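Local coordinates for KLLA0E08119p (Kluyveromyces lactis, PDB 3VA7), which probably carboxylates urea to allophanate with ATP, bicarbonate and a covalently attached biotin, as the urea carboxylase part of a larger bifunctional enzyme, at residues Lys265-Thr270 and Lys456-Ala461; Ile364-Tyr369 and Met428-Ala433. All coordinates share one frame; numbering follows the deposited sequence.

Contact 1: Lys265-Thr270 and Lys456-Ala461; sequences KVIEET and KMFKEA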
ATOM      1  N   LYS A 265      16.587  23.800 -14.355  1.00 48.51           N
ATOM      2  CA  LYS A 265      16.328  23.250 -15.682  1.00 46.27           C
ATOM      3  C   LYS A 265      15.325  22.100 -15.606  1.00 45.01           C
ATOM      4  O   LYS A 265      15.328  21.381 -14.601  1.00 44.33           O
ATOM      5  CB  LYS A 265      17.638  22.859 -16.337  1.00 45.96           C
ATOM      6  CG  LYS A 265      18.621  24.021 -16.304  1.00 45.21           C
ATOM      7  CD  LYS A 265      19.768  23.831 -17.290  1.00 44.30           C
ATOM      8  CE  LYS A 265      20.959  23.259 -16.608  1.00 43.67           C
ATOM      9  NZ  LYS A 265      22.217  23.776 -17.208  1.00 46.63           N
ATOM     10  N   VAL A 266      14.422  21.987 -16.601  1.00 43.47           N
ATOM     11  CA  VAL A 266      13.457  20.869 -16.634  1.00 42.43           C
ATOM     12  C   VAL A 266      13.473  20.137 -17.956  1.00 42.06           C
ATOM     13  O   VAL A 266      13.355  18.907 -17.964  1.00 42.64           O
ATOM     14  CB  VAL A 266      11.963  21.198 -16.199  1.00 42.50           C
ATOM     15  CG1 VAL A 266      11.856  22.447 -15.359  1.00 43.39           C
ATOM     16  CG2 VAL A 266      11.070  21.345 -17.362  1.00 41.92           C
ATOM     17  N   ILE A 267      13.633  20.876 -19.062  1.00 40.80           N
ATOM     18  CA  ILE A 267      13.817  20.250 -20.372  1.00 39.55           C
ATOM     19  C   ILE A 267      14.991  20.835 -21.146  1.00 39.57           C
ATOM     20  O   ILE A 267      15.154  22.066 -21.241  1.00 39.62           O
ATOM     21  CB  ILE A 267      12.517  20.299 -21.258  1.00 40.29           C
ATOM     22  CG1 ILE A 267      11.544  19.206 -20.844  1.00 40.86           C
ATOM     23  CG2 ILE A 267      12.789  20.149 -22.764  1.00 36.97           C
ATOM     24  CD1 ILE A 267      10.304  19.753 -20.219  1.00 42.11           C
ATOM     25  N   GLU A 268      15.795  19.940 -21.732  1.00 38.94           N
ATOM     26  CA  GLU A 268      16.918  20.359 -22.565  1.00 38.01           C
ATOM     27  C   GLU A 268      16.885  19.663 -23.907  1.00 38.04           C
ATOM     28  O   GLU A 268      16.289  18.604 -24.043  1.00 38.07           O
ATOM     29  CB  GLU A 268      18.246  20.112 -21.849  1.00 37.54           C
ATOM     30  CG  GLU A 268      18.238  20.457 -20.356  1.00 36.00           C
ATOM     31  CD  GLU A 268      17.890  19.261 -19.436  1.00 36.93           C
ATOM     32  OE1 GLU A 268      17.636  18.128 -19.912  1.00 36.74           O
ATOM     33  OE2 GLU A 268      17.885  19.452 -18.204  1.00 40.31           O
ATOM     34  N   GLU A 269      17.538  20.269 -24.890  1.00 38.51           N
ATOM     35  CA  GLU A 269      17.578  19.751 -26.261  1.00 38.95           C
ATOM     36  C   GLU A 269      18.878  20.091 -27.051  1.00 39.23           C
ATOM     37  O   GLU A 269      19.602  21.047 -26.752  1.00 38.43           O
ATOM     38  CB  GLU A 269      16.371  20.278 -27.055  1.00 38.80           C
ATOM     39  CG  GLU A 269      16.464  21.762 -27.442  1.00 36.95           C
ATOM     40  CD  GLU A 269      15.268  22.185 -28.307  1.00 36.97           C
ATOM     41  OE1 GLU A 269      14.533  23.185 -27.937  1.00 30.91           O
ATOM     42  OE2 GLU A 269      15.084  21.491 -29.351  1.00 31.32           O
ATOM     43  N   THR A 270      19.109  19.307 -28.093  1.00 39.43           N
ATOM     44  CA  THR A 270      20.233  19.454 -28.969  1.00 40.18           C
ATOM     45  C   THR A 270      19.794  18.927 -30.341  1.00 41.11           C
ATOM     46  O   THR A 270      18.995  17.970 -30.425  1.00 40.45           O
ATOM     47  CB  THR A 270      21.509  18.717 -28.399  1.00 39.54           C
ATOM     48  OG1 THR A 270      22.692  19.271 -28.975  1.00 40.08           O
ATOM     49  CG2 THR A 270      21.513  17.224 -28.678  1.00 40.79           C
ATOM     50  N   LYS A 456       2.188  24.477 -27.654  1.00 50.89           N
ATOM     51  CA  LYS A 456       2.408  25.097 -28.948  1.00 51.83           C
ATOM     52  C   LYS A 456       3.770  25.795 -28.817  1.00 51.90           C
ATOM     53  O   LYS A 456       4.640  25.658 -29.699  1.00 51.62           O
ATOM     54  CB  LYS A 456       1.254  26.076 -29.259  1.00 52.62           C
ATOM     55  CG  LYS A 456       1.256  26.781 -30.648  1.00 55.21           C
ATOM     56  CD  LYS A 456       0.556  25.930 -31.727  1.00 60.08           C
ATOM     57  CE  LYS A 456      -0.469  26.786 -32.539  1.00 60.69           C
ATOM     58  NZ  LYS A 456      -1.077  26.008 -33.676  1.00 57.30           N
ATOM     59  N   MET A 457       3.965  26.479 -27.681  1.00 52.03           N
ATOM     60  CA  MET A 457       5.247  27.084 -27.341  1.00 52.81           C
ATOM     61  C   MET A 457       6.411  26.169 -27.684  1.00 53.23           C
ATOM     62  O   MET A 457       7.173  26.440 -28.616  1.00 53.55           O
ATOM     63  CB  MET A 457       5.293  27.436 -25.863  1.00 52.94           C
ATOM     64  CG  MET A 457       6.593  28.147 -25.420  1.00 54.61           C
ATOM     65  SD  MET A 457       7.937  27.063 -24.893  1.00 57.13           S
ATOM     66  CE  MET A 457       7.249  26.298 -23.407  1.00 56.15           C
ATOM     67  N   PHE A 458       6.537  25.065 -26.963  1.00 53.52           N
ATOM     68  CA  PHE A 458       7.689  24.232 -27.177  1.00 54.36           C
ATOM     69  C   PHE A 458       7.840  23.873 -28.635  1.00 54.87           C
ATOM     70  O   PHE A 458       8.939  23.898 -29.135  1.00 55.11           O
ATOM     71  CB  PHE A 458       7.657  22.977 -26.315  1.00 54.36           C
ATOM     72  CG  PHE A 458       8.933  22.180 -26.361  1.00 53.34           C
ATOM     73  CD1 PHE A 458       8.900  20.812 -26.611  1.00 53.96           C
ATOM     74  CD2 PHE A 458      10.165  22.794 -26.153  1.00 53.49           C
ATOM     75  CE1 PHE A 458      10.062  20.073 -26.642  1.00 53.38           C
ATOM     76  CE2 PHE A 458      11.342  22.073 -26.184  1.00 50.60           C
ATOM     77  CZ  PHE A 458      11.298  20.720 -26.427  1.00 53.32           C
ATOM     78  N   LYS A 459       6.750  23.563 -29.324  1.00 56.05           N
ATOM     79  CA  LYS A 459       6.864  23.112 -30.712  1.00 57.15           C
ATOM     80  C   LYS A 459       7.332  24.211 -31.652  1.00 58.14           C
ATOM     81  O   LYS A 459       8.120  23.983 -32.570  1.00 58.00           O
ATOM     82  CB  LYS A 459       5.559  22.533 -31.238  1.00 56.93           C
ATOM     83  CG  LYS A 459       5.809  21.619 -32.407  1.00 56.65           C
ATOM     84  CD  LYS A 459       4.541  21.291 -33.130  1.00 59.03           C
ATOM     85  CE  LYS A 459       4.854  20.504 -34.395  1.00 60.34           C
ATOM     86  NZ  LYS A 459       5.665  21.359 -35.303  1.00 59.23           N
ATOM     87  N   GLU A 460       6.827  25.414 -31.438  1.00 59.62           N
ATOM     88  CA  GLU A 460       7.198  26.513 -32.323  1.00 61.10           C
ATOM     89  C   GLU A 460       8.597  27.032 -31.969  1.00 60.49           C
ATOM     90  O   GLU A 460       9.180  27.854 -32.693  1.00 60.66           O
ATOM     91  CB  GLU A 460       6.107  27.593 -32.311  1.00 61.95           C
ATOM     92  CG  GLU A 460       4.873  27.179 -33.152  1.00 65.25           C
ATOM     93  CD  GLU A 460       3.649  28.095 -32.939  1.00 72.95           C
ATOM     94  OE1 GLU A 460       2.615  27.850 -33.624  1.00 76.59           O
ATOM     95  OE2 GLU A 460       3.703  29.044 -32.100  1.00 74.25           O
ATOM     96  N   ALA A 461       9.124  26.495 -30.859  1.00 59.39           N
ATOM     97  CA  ALA A 461      10.456  26.777 -30.370  1.00 57.69           C
ATOM     98  C   ALA A 461      10.523  28.169 -29.768  1.00 56.91           C
ATOM     99  O   ALA A 461      11.589  28.721 -29.603  1.00 55.81           O
ATOM    100  CB  ALA A 461      11.519  26.565 -31.484  1.00 57.76           C
TER

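Contact 2: Ile364-Tyr369 and Met428-Ala433; sequences IEARLY and MKLNQA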
ATOM      1  N   ILE A 364      16.274  15.019 -27.084  1.00 36.18           N
ATOM      2  CA  ILE A 364      15.724  15.793 -25.988  1.00 34.59           C
ATOM      3  C   ILE A 364      15.499  15.005 -24.691  1.00 33.35           C
ATOM      4  O   ILE A 364      15.302  13.786 -24.698  1.00 32.69           O
ATOM      5  CB  ILE A 364      14.527  16.741 -26.399  1.00 35.43           C
ATOM      6  CG1 ILE A 364      13.501  16.750 -25.302  1.00 35.44           C
ATOM      7  CG2 ILE A 364      13.913  16.573 -27.894  1.00 34.21           C
ATOM      8  CD1 ILE A 364      13.580  18.020 -24.537  1.00 40.44           C
ATOM      9  N   GLU A 365      15.601  15.722 -23.581  1.00 32.49           N
ATOM     10  CA  GLU A 365      15.633  15.144 -22.245  1.00 32.68           C
ATOM     11  C   GLU A 365      14.598  15.864 -21.388  1.00 32.81           C
ATOM     12  O   GLU A 365      14.502  17.082 -21.446  1.00 33.54           O
ATOM     13  CB  GLU A 365      17.018  15.318 -21.595  1.00 31.79           C
ATOM     14  CG  GLU A 365      17.018  14.930 -20.139  1.00 33.24           C
ATOM     15  CD  GLU A 365      18.382  14.987 -19.479  1.00 36.20           C
ATOM     16  OE1 GLU A 365      19.015  13.915 -19.350  1.00 36.98           O
ATOM     17  OE2 GLU A 365      18.812  16.083 -19.062  1.00 34.37           O
ATOM     18  N   ALA A 366      13.834  15.113 -20.603  1.00 32.44           N
ATOM     19  CA  ALA A 366      12.917  15.688 -19.623  1.00 32.39           C
ATOM     20  C   ALA A 366      13.310  15.145 -18.252  1.00 32.53           C
ATOM     21  O   ALA A 366      13.689  13.962 -18.101  1.00 32.03           O
ATOM     22  CB  ALA A 366      11.440  15.313 -19.958  1.00 31.36           C
ATOM     23  N   ARG A 367      13.228  15.994 -17.244  1.00 32.83           N
ATOM     24  CA  ARG A 367      13.665  15.573 -15.930  1.00 33.21           C
ATOM     25  C   ARG A 367      12.475  15.233 -15.037  1.00 33.46           C
ATOM     26  O   ARG A 367      11.749  16.136 -14.586  1.00 33.33           O
ATOM     27  CB  ARG A 367      14.456  16.702 -15.296  1.00 33.26           C
ATOM     28  CG  ARG A 367      15.601  17.272 -16.105  1.00 34.02           C
ATOM     29  CD  ARG A 367      16.591  17.909 -15.100  1.00 34.25           C
ATOM     30  NE  ARG A 367      17.749  18.537 -15.715  1.00 32.70           N
ATOM     31  CZ  ARG A 367      18.644  19.246 -15.032  1.00 35.45           C
ATOM     32  NH1 ARG A 367      18.513  19.405 -13.724  1.00 34.34           N
ATOM     33  NH2 ARG A 367      19.665  19.804 -15.650  1.00 36.90           N
ATOM     34  N   LEU A 368      12.279  13.948 -14.769  1.00 33.80           N
ATOM     35  CA  LEU A 368      11.235  13.509 -13.850  1.00 34.62           C
ATOM     36  C   LEU A 368      11.665  13.687 -12.414  1.00 35.93           C
ATOM     37  O   LEU A 368      12.597  13.022 -11.962  1.00 35.70           O
ATOM     38  CB  LEU A 368      10.857  12.041 -14.081  1.00 34.60           C
ATOM     39  CG  LEU A 368       9.574  11.483 -13.398  1.00 33.30           C
ATOM     40  CD1 LEU A 368       8.287  11.901 -14.136  1.00 27.95           C
ATOM     41  CD2 LEU A 368       9.632   9.941 -13.263  1.00 29.23           C
ATOM     42  N   TYR A 369      10.962  14.580 -11.714  1.00 37.50           N
ATOM     43  CA  TYR A 369      11.173  14.881 -10.286  1.00 38.46           C
ATOM     44  C   TYR A 369      10.025  14.379  -9.394  1.00 39.13           C
ATOM     45  O   TYR A 369       8.843  14.459  -9.777  1.00 39.17           O
ATOM     46  CB  TYR A 369      11.293  16.399 -10.077  1.00 38.75           C
ATOM     47  CG  TYR A 369      12.601  17.017 -10.544  1.00 40.71           C
ATOM     48  CD1 TYR A 369      13.735  16.941  -9.735  1.00 43.53           C
ATOM     49  CD2 TYR A 369      12.697  17.711 -11.753  1.00 39.42           C
ATOM     50  CE1 TYR A 369      14.949  17.491 -10.121  1.00 43.21           C
ATOM     51  CE2 TYR A 369      13.901  18.273 -12.152  1.00 41.03           C
ATOM     52  CZ  TYR A 369      15.034  18.160 -11.315  1.00 43.39           C
ATOM     53  OH  TYR A 369      16.279  18.668 -11.641  1.00 44.41           O
ATOM     54  N   MET A 428       7.837  14.599 -30.882  1.00 44.18           N
ATOM     55  CA  MET A 428       6.815  13.601 -30.886  1.00 44.20           C
ATOM     56  C   MET A 428       7.306  12.436 -30.054  1.00 42.99           C
ATOM     57  O   MET A 428       6.569  11.934 -29.209  1.00 43.96           O
ATOM     58  CB  MET A 428       6.472  13.171 -32.307  1.00 44.70           C
ATOM     59  CG  MET A 428       5.531  14.118 -33.027  1.00 49.20           C
ATOM     60  SD  MET A 428       5.072  13.445 -34.686  1.00 61.28           S
ATOM     61  CE  MET A 428       6.571  13.819 -35.711  1.00 55.69           C
ATOM     62  N   LYS A 429       8.553  12.026 -30.251  1.00 41.08           N
ATOM     63  CA  LYS A 429       9.065  10.907 -29.472  1.00 39.66           C
ATOM     64  C   LYS A 429       8.987  11.175 -28.002  1.00 38.73           C
ATOM     65  O   LYS A 429       8.770  10.254 -27.223  1.00 38.67           O
ATOM     66  CB  LYS A 429      10.478  10.493 -29.863  1.00 39.02           C
ATOM     67  CG  LYS A 429      10.487   9.516 -31.017  1.00 38.08           C
ATOM     68  CD  LYS A 429      11.826   9.366 -31.618  1.00 37.23           C
ATOM     69  CE  LYS A 429      11.674   8.519 -32.797  1.00 39.88           C
ATOM     70  NZ  LYS A 429      12.993   7.950 -33.166  1.00 43.17           N
ATOM     71  N   LEU A 430       9.141  12.435 -27.637  1.00 37.30           N
ATOM     72  CA  LEU A 430       9.286  12.760 -26.257  1.00 36.86           C
ATOM     73  C   LEU A 430       7.906  12.700 -25.624  1.00 37.92           C
ATOM     74  O   LEU A 430       7.747  12.187 -24.479  1.00 38.23           O
ATOM     75  CB  LEU A 430       9.942  14.135 -26.068  1.00 36.22           C
ATOM     76  CG  LEU A 430       9.794  14.688 -24.663  1.00 31.50           C
ATOM     77  CD1 LEU A 430      10.730  13.910 -23.754  1.00 29.27           C
ATOM     78  CD2 LEU A 430      10.036  16.186 -24.607  1.00 26.90           C
ATOM     79  N   ASN A 431       6.918  13.207 -26.369  1.00 38.04           N
ATOM     80  CA  ASN A 431       5.527  13.131 -25.928  1.00 38.24           C
ATOM     81  C   ASN A 431       5.165  11.650 -25.748  1.00 38.30           C
ATOM     82  O   ASN A 431       4.672  11.288 -24.674  1.00 38.86           O
ATOM     83  CB  ASN A 431       4.545  13.916 -26.820  1.00 37.78           C
ATOM     84  CG  ASN A 431       4.663  15.457 -26.650  1.00 38.94           C
ATOM     85  OD1 ASN A 431       4.137  16.048 -25.704  1.00 41.59           O
ATOM     86  ND2 ASN A 431       5.311  16.104 -27.606  1.00 37.08           N
ATOM     87  N   GLN A 432       5.476  10.783 -26.714  1.00 37.71           N
ATOM     88  CA  GLN A 432       5.125   9.383 -26.524  1.00 38.44           C
ATOM     89  C   GLN A 432       5.817   8.857 -25.251  1.00 38.68           C
ATOM     90  O   GLN A 432       5.144   8.282 -24.379  1.00 39.23           O
ATOM     91  CB  GLN A 432       5.351   8.471 -27.745  1.00 37.70           C
ATOM     92  CG  GLN A 432       4.752   7.032 -27.532  1.00 41.79           C
ATOM     93  CD  GLN A 432       5.160   5.902 -28.589  1.00 46.00           C
ATOM     94  OE1 GLN A 432       5.199   6.153 -29.780  1.00 45.78           O
ATOM     95  NE2 GLN A 432       5.396   4.651 -28.117  1.00 48.03           N
ATOM     96  N   ALA A 433       7.123   9.084 -25.111  1.00 38.04           N
ATOM     97  CA  ALA A 433       7.862   8.621 -23.911  1.00 37.11           C
ATOM     98  C   ALA A 433       7.202   9.066 -22.587  1.00 36.19           C
ATOM     99  O   ALA A 433       6.997   8.267 -21.684  1.00 34.88           O
ATOM    100  CB  ALA A 433       9.357   9.055 -23.963  1.00 36.41           C
TER

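Contact 1: Lys265-Thr270 and Lys456-Ala461
Phe458 reaches from the short helix 456-460 to strand 264-270, where the far end of its ring meets Ile267 and Glu269. Ile267 offers CG2, which lies 4.0 Å from Phe458 CZ, and the two side chains run obliquely to one another. Glu269 and Phe458 run toward each other from opposite directions, with Glu269 OE1 3.8 Å from Phe458 CE2. The carboxylate and ring planes are turned 49° apart. With CG anti to the backbone N (chi1 -172°), the Phe458 ring projects from the helix across a CA-to-CA separation of 10.0 Å between Ile267 and Phe458. Helix 456-460, near the end of the biotin carboxylation region, is thereby set against the antiparallel sheet in which strand 264-270 lies between strands 249-261 and 362-372; Leu259 of strand 249-261 also touches Phe458. No hydrogen bond crosses between the two segments. The polar end of Glu269 is instead engaged by Arg423, which forms a salt bridge through NH1 to OE1 and also a cation-pi contact with Phe458. A buried carboxylate is thus paired with an arginine that probably offsets its charge while also lying against the aromatic ring.

Contact 2: Ile364-Tyr369 and Met428-Ala433
Leu430 spreads its two methyl groups over two residues of strand 362-372. CD2 packs against Ile364, 3.6 Å from Ile364 CG1, while CD1 lies 4.1 Å from Ala366 CB. The Ile364 and Leu430 side chains cross at about a right angle. Leu430 has CG anti to its own N (chi1 165°), which extends the branch from the helix and parts its methyls between Ile364 and Ala366. Both strand residues direct CB toward the helix, whereas Glu365 between them points the other way. Helix 423-435, which follows strand 412-420 in the chain, is thereby packed on one face of the antiparallel sheet that runs from the ATP-binding region into the C-terminal region of the biotin carboxylase part; strand 412-420 is itself hydrogen-bonded to strand 362-372, through Ile364 with Val418 and Ala366 with Ile416. Further along the strand, Arg367 takes an extended course beyond CG and presents NH1 to Tyr369 OH at 3.1 Å, with an N-H...O angle of 158°. The hydroxyl lies at the guanidinium edge, close to its plane. Arg367 NH2 forms a salt bridge to Glu325 and NE is engaged by an acid of strand 264-270, so that all three nitrogens are held and rotation of the group is restricted. On the helix, Asn431 ND2 binds the carbonyls of Ile427 and Ala453, and OD1 pairs with Ser454 OG, tying the helix to the C-terminal end of helix 446-454.

In the fold
The two contacts have centres about 10 Å apart and share one antiparallel sheet, in which strands 264-270 and 362-372 are neighbours. Glu268 OE2 and Arg367 NE form a 2.7 Å salt bridge between them, and Glu268 O probably accepts a hydrogen bond from Glu365 N at 3.0 Å. Ile267 of contact 1 and Ile364 of contact 2 lie on these neighbouring strands and face the same side, though their exact approach is uncertain. Arg423, which meets Glu269 and Phe458, begins the helix that carries Leu430. Both contacts belong to the biotin carboxylase part, whereas the biotin on Lys1202 and the urea are bound among residues of the carboxyltransferase part, as at Tyr731 and Asp991 respectively.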